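Local coordinates for protein fusolin (Unidentified entomopoxvirus, PDB 4OW5) that binds chitin, probably cleaving it oxidatively as a copper-dependent lytic polysaccharide monooxygenase, and enhances viral virulence, crystallising in vivo into viral spindles, at residues S130-E135 against I202-T207; E150-V155 against L170-T175. All coordinates share one frame; numbering follows the deposited sequence.

Contact 1: S130-E135 against I202-T207; sequences STVPIE and IPVRQT. With EDO (1,2-ethanediol), chain G.
The amide of Ile202 donates to the carbonyl oxygen of Val132 (Ile202 N to Val132 O 2.8 Å), and the return bond from Val132 N to Ile202 O closes the antiparallel hydrogen-bonded pair. Ile202 O also takes a CA-H...O contact from Thr131 CA at 3.3 Å. One step on, Thr131 faces Pro203 in a non-hydrogen-bonded pair, in which no N-H of Pro203 is called for by this neighbour. Val204 N then adds a nearly straight bond to Ser130 O (3.0 Å, 173° at the hydrogen), just past the end of strand 194-203.

On the side of Val132 and Ile202 the aliphatic side chains meet in two patches. Val132 and Val204 touch branch to branch, CG2 to CG2 at 3.6 Å; in each valine CG1 is anti to the backbone N (chi1 174° and 178°), which leaves CG2 beside that N to meet its counterpart. Ile134 slants across Ile202, its CG1 3.7 Å from Ile202 CG1, with CG2 and CD1 also close to that methylene. Phe233 of strand 223-234 packs on Val132, Ile202 and Val204 alike.

Arg205 NH2 donates to O1 of a 1,2-ethanediol (2.9 Å), an oxygen that lies at the edge of the guanidinium and in its plane. The contact thus relies on main-chain polarity and apolar packing, with no charged pair joining the two segments.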
ATOM      1  N   SER A 130       7.895   5.271 -14.562  1.00 18.15           N
ATOM      2  CA  SER A 130       8.502   6.192 -13.597  1.00 19.67           C
ATOM      3  C   SER A 130       7.599   7.406 -13.320  1.00 21.97           C
ATOM      4  O   SER A 130       7.697   8.010 -12.240  1.00 20.35           O
ATOM      5  CB  SER A 130       9.858   6.658 -14.098  1.00 27.00           C
ATOM      6  OG  SER A 130       9.759   7.007 -15.471  1.00 46.77           O
ATOM      7  N   THR A 131       6.767   7.803 -14.310  1.00 16.56           N
ATOM      8  CA  THR A 131       5.825   8.901 -14.158  1.00 16.71           C
ATOM      9  C   THR A 131       4.514   8.567 -14.832  1.00 19.72           C
ATOM     10  O   THR A 131       4.498   7.859 -15.831  1.00 20.93           O
ATOM     11  CB  THR A 131       6.378  10.219 -14.741  1.00 27.65           C
ATOM     12  OG1 THR A 131       6.534  10.063 -16.149  1.00 30.91           O
ATOM     13  CG2 THR A 131       7.684  10.650 -14.087  1.00 28.85           C
ATOM     14  N   VAL A 132       3.430   9.087 -14.293  1.00 16.22           N
ATOM     15  CA  VAL A 132       2.081   8.890 -14.828  1.00 15.52           C
ATOM     16  C   VAL A 132       1.499  10.264 -15.118  1.00 17.44           C
ATOM     17  O   VAL A 132       1.332  11.060 -14.181  1.00 15.44           O
ATOM     18  CB  VAL A 132       1.162   8.103 -13.851  1.00 19.66           C
ATOM     19  CG1 VAL A 132      -0.269   8.050 -14.360  1.00 18.87           C
ATOM     20  CG2 VAL A 132       1.678   6.692 -13.624  1.00 21.83           C
ATOM     21  N   PRO A 133       1.165  10.590 -16.377  1.00 14.53           N
ATOM     22  CA  PRO A 133       0.512  11.887 -16.617  1.00 14.15           C
ATOM     23  C   PRO A 133      -0.909  11.919 -16.093  1.00 17.95           C
ATOM     24  O   PRO A 133      -1.659  10.974 -16.309  1.00 16.62           O
ATOM     25  CB  PRO A 133       0.504  12.003 -18.134  1.00 16.69           C
ATOM     26  CG  PRO A 133       0.481  10.617 -18.611  1.00 19.48           C
ATOM     27  CD  PRO A 133       1.300   9.816 -17.626  1.00 14.69           C
ATOM     28  N   ILE A 134      -1.267  12.968 -15.367  1.00 17.13           N
ATOM     29  CA  ILE A 134      -2.644  13.170 -14.967  1.00 17.82           C
ATOM     30  C   ILE A 134      -3.058  14.526 -15.502  1.00 20.28           C
ATOM     31  O   ILE A 134      -2.307  15.491 -15.378  1.00 18.38           O
ATOM     32  CB  ILE A 134      -2.944  12.996 -13.459  1.00 20.82           C
ATOM     33  CG1 ILE A 134      -2.595  14.207 -12.608  1.00 23.38           C
ATOM     34  CG2 ILE A 134      -2.323  11.719 -12.939  1.00 22.14           C
ATOM     35  CD1 ILE A 134      -3.038  14.060 -11.121  1.00 36.84           C
ATOM     36  N   GLU A 135      -4.273  14.615 -16.029  1.00 14.89           N
ATOM     37  CA  GLU A 135      -4.764  15.897 -16.451  1.00 15.17           C
ATOM     38  C   GLU A 135      -5.519  16.535 -15.272  1.00 15.37           C
ATOM     39  O   GLU A 135      -6.655  16.193 -14.999  1.00 15.79           O
ATOM     40  CB  GLU A 135      -5.615  15.810 -17.706  1.00 16.26           C
ATOM     41  CG  GLU A 135      -5.965  17.185 -18.233  1.00 22.15           C
ATOM     42  CD  GLU A 135      -6.986  17.165 -19.349  1.00 41.54           C
ATOM     43  OE1 GLU A 135      -8.111  16.660 -19.120  1.00 27.31           O
ATOM     44  OE2 GLU A 135      -6.706  17.763 -20.411  1.00 37.59           O
ATOM     45  N   ILE A 202       3.206  12.820 -13.020  1.00 16.84           N
ATOM     46  CA  ILE A 202       3.268  12.584 -11.568  1.00 15.86           C
ATOM     47  C   ILE A 202       4.278  11.504 -11.283  1.00 19.30           C
ATOM     48  O   ILE A 202       4.098  10.399 -11.783  1.00 17.61           O
ATOM     49  CB  ILE A 202       1.873  12.184 -11.031  1.00 16.83           C
ATOM     50  CG1 ILE A 202       0.812  13.242 -11.416  1.00 17.12           C
ATOM     51  CG2 ILE A 202       1.917  11.968  -9.513  1.00 17.93           C
ATOM     52  CD1 ILE A 202       1.061  14.650 -10.849  1.00 24.85           C
ATOM     53  N   PRO A 203       5.312  11.768 -10.458  1.00 18.39           N
ATOM     54  CA  PRO A 203       6.259  10.695 -10.110  1.00 19.08           C
ATOM     55  C   PRO A 203       5.510   9.544  -9.457  1.00 22.18           C
ATOM     56  O   PRO A 203       4.650   9.762  -8.604  1.00 18.90           O
ATOM     57  CB  PRO A 203       7.245  11.371  -9.126  1.00 21.55           C
ATOM     58  CG  PRO A 203       7.080  12.842  -9.381  1.00 26.39           C
ATOM     59  CD  PRO A 203       5.659  13.036  -9.782  1.00 21.81           C
ATOM     60  N   VAL A 204       5.798   8.334  -9.886  1.00 19.70           N
ATOM     61  CA  VAL A 204       5.142   7.221  -9.315  1.00 20.89           C
ATOM     62  C   VAL A 204       5.662   7.113  -7.842  1.00 26.01           C
ATOM     63  O   VAL A 204       6.734   7.624  -7.466  1.00 24.66           O
ATOM     64  CB  VAL A 204       5.277   5.938 -10.184  1.00 26.50           C
ATOM     65  CG1 VAL A 204       4.609   4.748  -9.532  1.00 26.59           C
ATOM     66  CG2 VAL A 204       4.610   6.166 -11.528  1.00 27.41           C
ATOM     67  N   ARG A 205       4.740   6.752  -7.005  1.00 21.23           N
ATOM     68  CA  ARG A 205       4.943   6.559  -5.573  1.00 19.18           C
ATOM     69  C   ARG A 205       4.456   5.168  -5.297  1.00 19.21           C
ATOM     70  O   ARG A 205       3.487   4.722  -5.926  1.00 16.79           O
ATOM     71  CB  ARG A 205       4.142   7.608  -4.784  1.00 19.05           C
ATOM     72  CG  ARG A 205       4.713   9.020  -4.847  1.00 18.92           C
ATOM     73  CD  ARG A 205       5.776   9.233  -3.821  1.00 19.44           C
ATOM     74  NE  ARG A 205       6.331  10.591  -3.846  1.00 19.79           N
ATOM     75  CZ  ARG A 205       7.267  11.015  -4.684  1.00 22.45           C
ATOM     76  NH1 ARG A 205       7.769  10.202  -5.605  1.00 20.86           N
ATOM     77  NH2 ARG A 205       7.716  12.258  -4.610  1.00 15.72           N
ATOM     78  N   GLN A 206       5.081   4.491  -4.343  1.00 17.12           N
ATOM     79  CA  GLN A 206       4.653   3.167  -3.911  1.00 16.27           C
ATOM     80  C   GLN A 206       3.737   3.259  -2.696  1.00 18.52           C
ATOM     81  O   GLN A 206       3.326   2.244  -2.193  1.00 19.43           O
ATOM     82  CB  GLN A 206       5.907   2.319  -3.592  1.00 18.63           C
ATOM     83  CG  GLN A 206       6.934   2.304  -4.740  1.00 26.61           C
ATOM     84  CD  GLN A 206       6.332   1.918  -6.080  1.00 51.35           C
ATOM     85  OE1 GLN A 206       5.543   0.976  -6.178  1.00 46.88           O
ATOM     86  NE2 GLN A 206       6.733   2.587  -7.158  1.00 41.57           N
ATOM     87  N   THR A 207       3.419   4.458  -2.224  1.00 13.80           N
ATOM     88  CA  THR A 207       2.569   4.701  -1.062  1.00 13.98           C
ATOM     89  C   THR A 207       1.560   5.795  -1.370  1.00 16.65           C
ATOM     90  O   THR A 207       1.736   6.570  -2.321  1.00 13.33           O
ATOM     91  CB  THR A 207       3.458   5.147   0.107  1.00 20.80           C
ATOM     92  OG1 THR A 207       4.212   6.275  -0.334  1.00 24.83           O
ATOM     93  CG2 THR A 207       4.398   4.062   0.583  1.00 22.34           C
TER
HETATM   94  C1  EDO G 406      10.832  11.956  -6.178  1.00 43.03           C
HETATM   95  O1  EDO G 406       9.736  12.725  -6.654  1.00 38.16           O
HETATM   96  C2  EDO G 406      11.041  10.736  -7.101  1.00 44.76           C
HETATM   97  O2  EDO G 406      11.354   9.599  -6.307  1.00 48.76           O

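Contact 2: E150-V155 against L170-T175. With EDO (1,2-ethanediol), chain B.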
ATOM      1  N   GLU A 150       0.898  26.559  -8.771  1.00 14.02           N
ATOM      2  CA  GLU A 150       2.034  25.758  -8.356  1.00 12.50           C
ATOM      3  C   GLU A 150       1.485  24.457  -7.893  1.00 15.63           C
ATOM      4  O   GLU A 150       0.460  24.453  -7.219  1.00 15.58           O
ATOM      5  CB  GLU A 150       2.876  26.414  -7.276  1.00 13.21           C
ATOM      6  CG  GLU A 150       3.494  27.704  -7.720  1.00 20.91           C
ATOM      7  CD  GLU A 150       4.379  28.347  -6.682  1.00 35.68           C
ATOM      8  OE1 GLU A 150       4.021  28.278  -5.487  1.00 35.57           O
ATOM      9  OE2 GLU A 150       5.399  28.964  -7.061  1.00 40.63           O
ATOM     10  N   ILE A 151       2.101  23.349  -8.302  1.00 12.91           N
ATOM     11  CA  ILE A 151       1.669  22.014  -7.888  1.00 12.29           C
ATOM     12  C   ILE A 151       2.873  21.346  -7.276  1.00 15.81           C
ATOM     13  O   ILE A 151       3.980  21.420  -7.834  1.00 14.61           O
ATOM     14  CB  ILE A 151       1.056  21.191  -9.044  1.00 14.05           C
ATOM     15  CG1 ILE A 151      -0.065  21.978  -9.763  1.00 12.76           C
ATOM     16  CG2 ILE A 151       0.572  19.806  -8.548  1.00 11.61           C
ATOM     17  CD1 ILE A 151      -0.676  21.235 -10.980  1.00 20.01           C
ATOM     18  N   TYR A 152       2.651  20.722  -6.120  1.00 12.86           N
ATOM     19  CA  TYR A 152       3.641  20.001  -5.356  1.00 11.80           C
ATOM     20  C   TYR A 152       3.223  18.582  -5.096  1.00 13.13           C
ATOM     21  O   TYR A 152       2.038  18.302  -5.016  1.00 11.53           O
ATOM     22  CB  TYR A 152       3.888  20.671  -4.003  1.00 12.74           C
ATOM     23  CG  TYR A 152       4.348  22.105  -4.098  1.00 14.00           C
ATOM     24  CD1 TYR A 152       5.692  22.431  -3.976  1.00 17.30           C
ATOM     25  CD2 TYR A 152       3.437  23.143  -4.245  1.00 14.01           C
ATOM     26  CE1 TYR A 152       6.125  23.747  -4.039  1.00 18.03           C
ATOM     27  CE2 TYR A 152       3.856  24.467  -4.306  1.00 15.46           C
ATOM     28  CZ  TYR A 152       5.209  24.763  -4.233  1.00 23.25           C
ATOM     29  OH  TYR A 152       5.671  26.047  -4.279  1.00 25.67           O
ATOM     30  N   ILE A 153       4.201  17.700  -4.888  1.00 11.57           N
ATOM     31  CA  ILE A 153       3.992  16.302  -4.521  1.00 10.33           C
ATOM     32  C   ILE A 153       4.795  16.032  -3.249  1.00 12.76           C
ATOM     33  O   ILE A 153       5.934  16.517  -3.104  1.00 11.23           O
ATOM     34  CB  ILE A 153       4.336  15.280  -5.643  1.00 14.08           C
ATOM     35  CG1 ILE A 153       3.941  13.853  -5.194  1.00 13.66           C
ATOM     36  CG2 ILE A 153       5.839  15.312  -6.012  1.00 16.87           C
ATOM     37  CD1 ILE A 153       3.992  12.837  -6.268  1.00 13.71           C
ATOM     38  N   THR A 154       4.210  15.269  -2.338  1.00 11.30           N
ATOM     39  CA  THR A 154       4.925  14.904  -1.128  1.00 11.42           C
ATOM     40  C   THR A 154       6.168  14.023  -1.450  1.00 12.60           C
ATOM     41  O   THR A 154       6.179  13.256  -2.415  1.00 10.01           O
ATOM     42  CB  THR A 154       4.041  14.212  -0.107  1.00 12.50           C
ATOM     43  OG1 THR A 154       3.249  13.224  -0.766  1.00 11.00           O
ATOM     44  CG2 THR A 154       3.175  15.196   0.682  1.00 11.46           C
ATOM     45  N   VAL A 155       7.188  14.181  -0.630  1.00 13.17           N
ATOM     46  CA  VAL A 155       8.439  13.408  -0.705  1.00 14.61           C
ATOM     47  C   VAL A 155       8.104  11.929  -0.468  1.00 17.91           C
ATOM     48  O   VAL A 155       7.129  11.643   0.223  1.00 15.24           O
ATOM     49  CB  VAL A 155       9.546  13.894   0.262  1.00 17.18           C
ATOM     50  CG1 VAL A 155       9.992  15.325  -0.056  1.00 17.04           C
ATOM     51  CG2 VAL A 155       9.137  13.758   1.732  1.00 17.00           C
ATOM     52  N   LEU A 170       7.377  18.760   0.624  1.00 13.57           N
ATOM     53  CA  LEU A 170       6.805  19.033  -0.689  1.00 12.82           C
ATOM     54  C   LEU A 170       7.874  19.357  -1.750  1.00 17.05           C
ATOM     55  O   LEU A 170       8.767  20.142  -1.504  1.00 17.74           O
ATOM     56  CB  LEU A 170       5.826  20.231  -0.584  1.00 12.15           C
ATOM     57  CG  LEU A 170       4.513  19.930   0.122  1.00 15.14           C
ATOM     58  CD1 LEU A 170       3.722  21.202   0.321  1.00 16.73           C
ATOM     59  CD2 LEU A 170       3.747  18.822  -0.570  1.00 15.00           C
ATOM     60  N   ILE A 171       7.725  18.778  -2.941  1.00 13.70           N
ATOM     61  CA  ILE A 171       8.574  18.968  -4.109  1.00 13.68           C
ATOM     62  C   ILE A 171       7.747  19.635  -5.197  1.00 15.04           C
ATOM     63  O   ILE A 171       6.714  19.074  -5.588  1.00 14.28           O
ATOM     64  CB  ILE A 171       9.105  17.596  -4.641  1.00 17.57           C
ATOM     65  CG1 ILE A 171       9.970  16.849  -3.578  1.00 19.53           C
ATOM     66  CG2 ILE A 171       9.917  17.807  -5.942  1.00 18.45           C
ATOM     67  CD1 ILE A 171      10.056  15.391  -3.847  1.00 23.17           C
ATOM     68  N   ASN A 172       8.209  20.780  -5.723  1.00 12.09           N
ATOM     69  CA  ASN A 172       7.496  21.455  -6.801  1.00 12.15           C
ATOM     70  C   ASN A 172       7.623  20.658  -8.112  1.00 15.46           C
ATOM     71  O   ASN A 172       8.733  20.312  -8.517  1.00 15.37           O
ATOM     72  CB  ASN A 172       8.015  22.868  -6.997  1.00 16.26           C
ATOM     73  CG  ASN A 172       7.179  23.623  -7.986  1.00 24.35           C
ATOM     74  OD1 ASN A 172       7.517  23.700  -9.159  1.00 26.06           O
ATOM     75  ND2 ASN A 172       5.945  23.948  -7.625  1.00 24.88           N
ATOM     76  N   ILE A 173       6.503  20.352  -8.740  1.00  9.57           N
ATOM     77  CA  ILE A 173       6.474  19.625 -10.016  1.00 11.66           C
ATOM     78  C   ILE A 173       5.807  20.452 -11.126  1.00 13.92           C
ATOM     79  O   ILE A 173       5.839  20.023 -12.272  1.00 13.18           O
ATOM     80  CB  ILE A 173       5.827  18.230  -9.917  1.00 14.18           C
ATOM     81  CG1 ILE A 173       4.350  18.300  -9.508  1.00 15.21           C
ATOM     82  CG2 ILE A 173       6.665  17.333  -8.988  1.00 15.08           C
ATOM     83  CD1 ILE A 173       3.631  16.947  -9.472  1.00 19.65           C
ATOM     84  N   PHE A 174       5.283  21.637 -10.809  1.00  9.97           N
ATOM     85  CA  PHE A 174       4.685  22.530 -11.789  1.00 10.11           C
ATOM     86  C   PHE A 174       4.606  23.961 -11.242  1.00 16.40           C
ATOM     87  O   PHE A 174       4.152  24.180 -10.122  1.00 14.42           O
ATOM     88  CB  PHE A 174       3.267  22.071 -12.219  1.00 11.30           C
ATOM     89  CG  PHE A 174       2.624  22.946 -13.280  1.00 13.04           C
ATOM     90  CD1 PHE A 174       1.953  24.115 -12.931  1.00 14.80           C
ATOM     91  CD2 PHE A 174       2.596  22.546 -14.614  1.00 15.33           C
ATOM     92  CE1 PHE A 174       1.323  24.896 -13.892  1.00 15.08           C
ATOM     93  CE2 PHE A 174       1.942  23.319 -15.583  1.00 17.40           C
ATOM     94  CZ  PHE A 174       1.355  24.515 -15.227  1.00 15.57           C
ATOM     95  N   THR A 175       4.986  24.937 -12.068  1.00 14.75           N
ATOM     96  CA  THR A 175       4.863  26.349 -11.740  1.00 13.85           C
ATOM     97  C   THR A 175       4.570  27.108 -13.008  1.00 16.71           C
ATOM     98  O   THR A 175       5.386  27.053 -13.907  1.00 14.92           O
ATOM     99  CB  THR A 175       6.133  26.908 -11.095  1.00 20.17           C
ATOM    100  OG1 THR A 175       6.476  26.151  -9.958  1.00 23.48           O
ATOM    101  CG2 THR A 175       5.984  28.373 -10.733  1.00 18.05           C
TER
HETATM  102  C1  EDO B 401       9.101  22.780 -11.846  1.00 42.63           C
HETATM  103  O1  EDO B 401       9.766  22.425 -10.656  1.00 41.52           O
HETATM  104  C2  EDO B 401       8.986  24.307 -11.978  1.00 46.00           C
HETATM  105  O2  EDO B 401      10.099  24.941 -11.382  1.00 49.40           O
HETATM  106  O   HOH W   1       7.873  27.232  -7.708  1.00 51.16           O
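Main-chain hydrogen bonds join Ile151 to Phe174 and Ile153 to Ile171, but the register slips between them. Ile151 O accepts both Ile173 N at 2.9 Å and, over a longer and more bent path, Phe174 N at 3.3 Å. Phe174 O is likewise gripped twice, by Ile151 N and by Asn172 ND2 (3.1 Å from that oxygen), which arrive from opposite faces of its carbonyl plane.

Asn172 carries the polar side-chain network. Its CG is anti to the backbone N (chi1 -173°), which brings ND2 over one face of the Tyr152 ring, 3.5 Å above it and offset toward the rim, the amide standing steeply to the ring (73°). OD1 accepts from Thr175 OG1 at 2.8 Å, so both ends of the amide are held and its rotation is fixed. Glu150 and Thr175 lie side by side, and a water donates to both Glu150 OE2 and Thr175 OG1; Glu150 OE1 forms a salt bridge with Arg214.

Apolar contacts make up the third group. Ile153 CG2 meets Ile173 CG2 at 3.7 Å, the Val155 and Ile171 side chains cross at about a right angle, with Val155 CG1 3.8 Å from Ile171 CD1, and Leu170 CD2 lies between Tyr152 CB and Thr154 CG2.

Ile173 and Phe174 together facing Ile151 make a classic beta bulge, here in an antiparallel strand pair of the fibronectin type III-like beta-sandwich characteristic of LPMO10 proteins.

In the fold
After strand 2-6 and the helices that follow it, the chain reaches strand 131-140, runs along strand 147-154, and turns back through 15 residues to strand 170-176, where contact 2 closes the shorter loop. It goes on through strand 180-182 into strand 194-203, whose end meets the start of strand 131-140; contact 1 so closes a longer loop that contains all of contact 2. The two contacts belong to different sheets, the four-stranded antiparallel one and the mixed one, with centres 12 Å apart. Ile202 packs on Ile173 and Pro203 on Ile153, so the end of strand 194-203 touches both strands of contact 2, and a probable hydrogen bond from Arg205 NH2 to Thr154 O adds a polar tie.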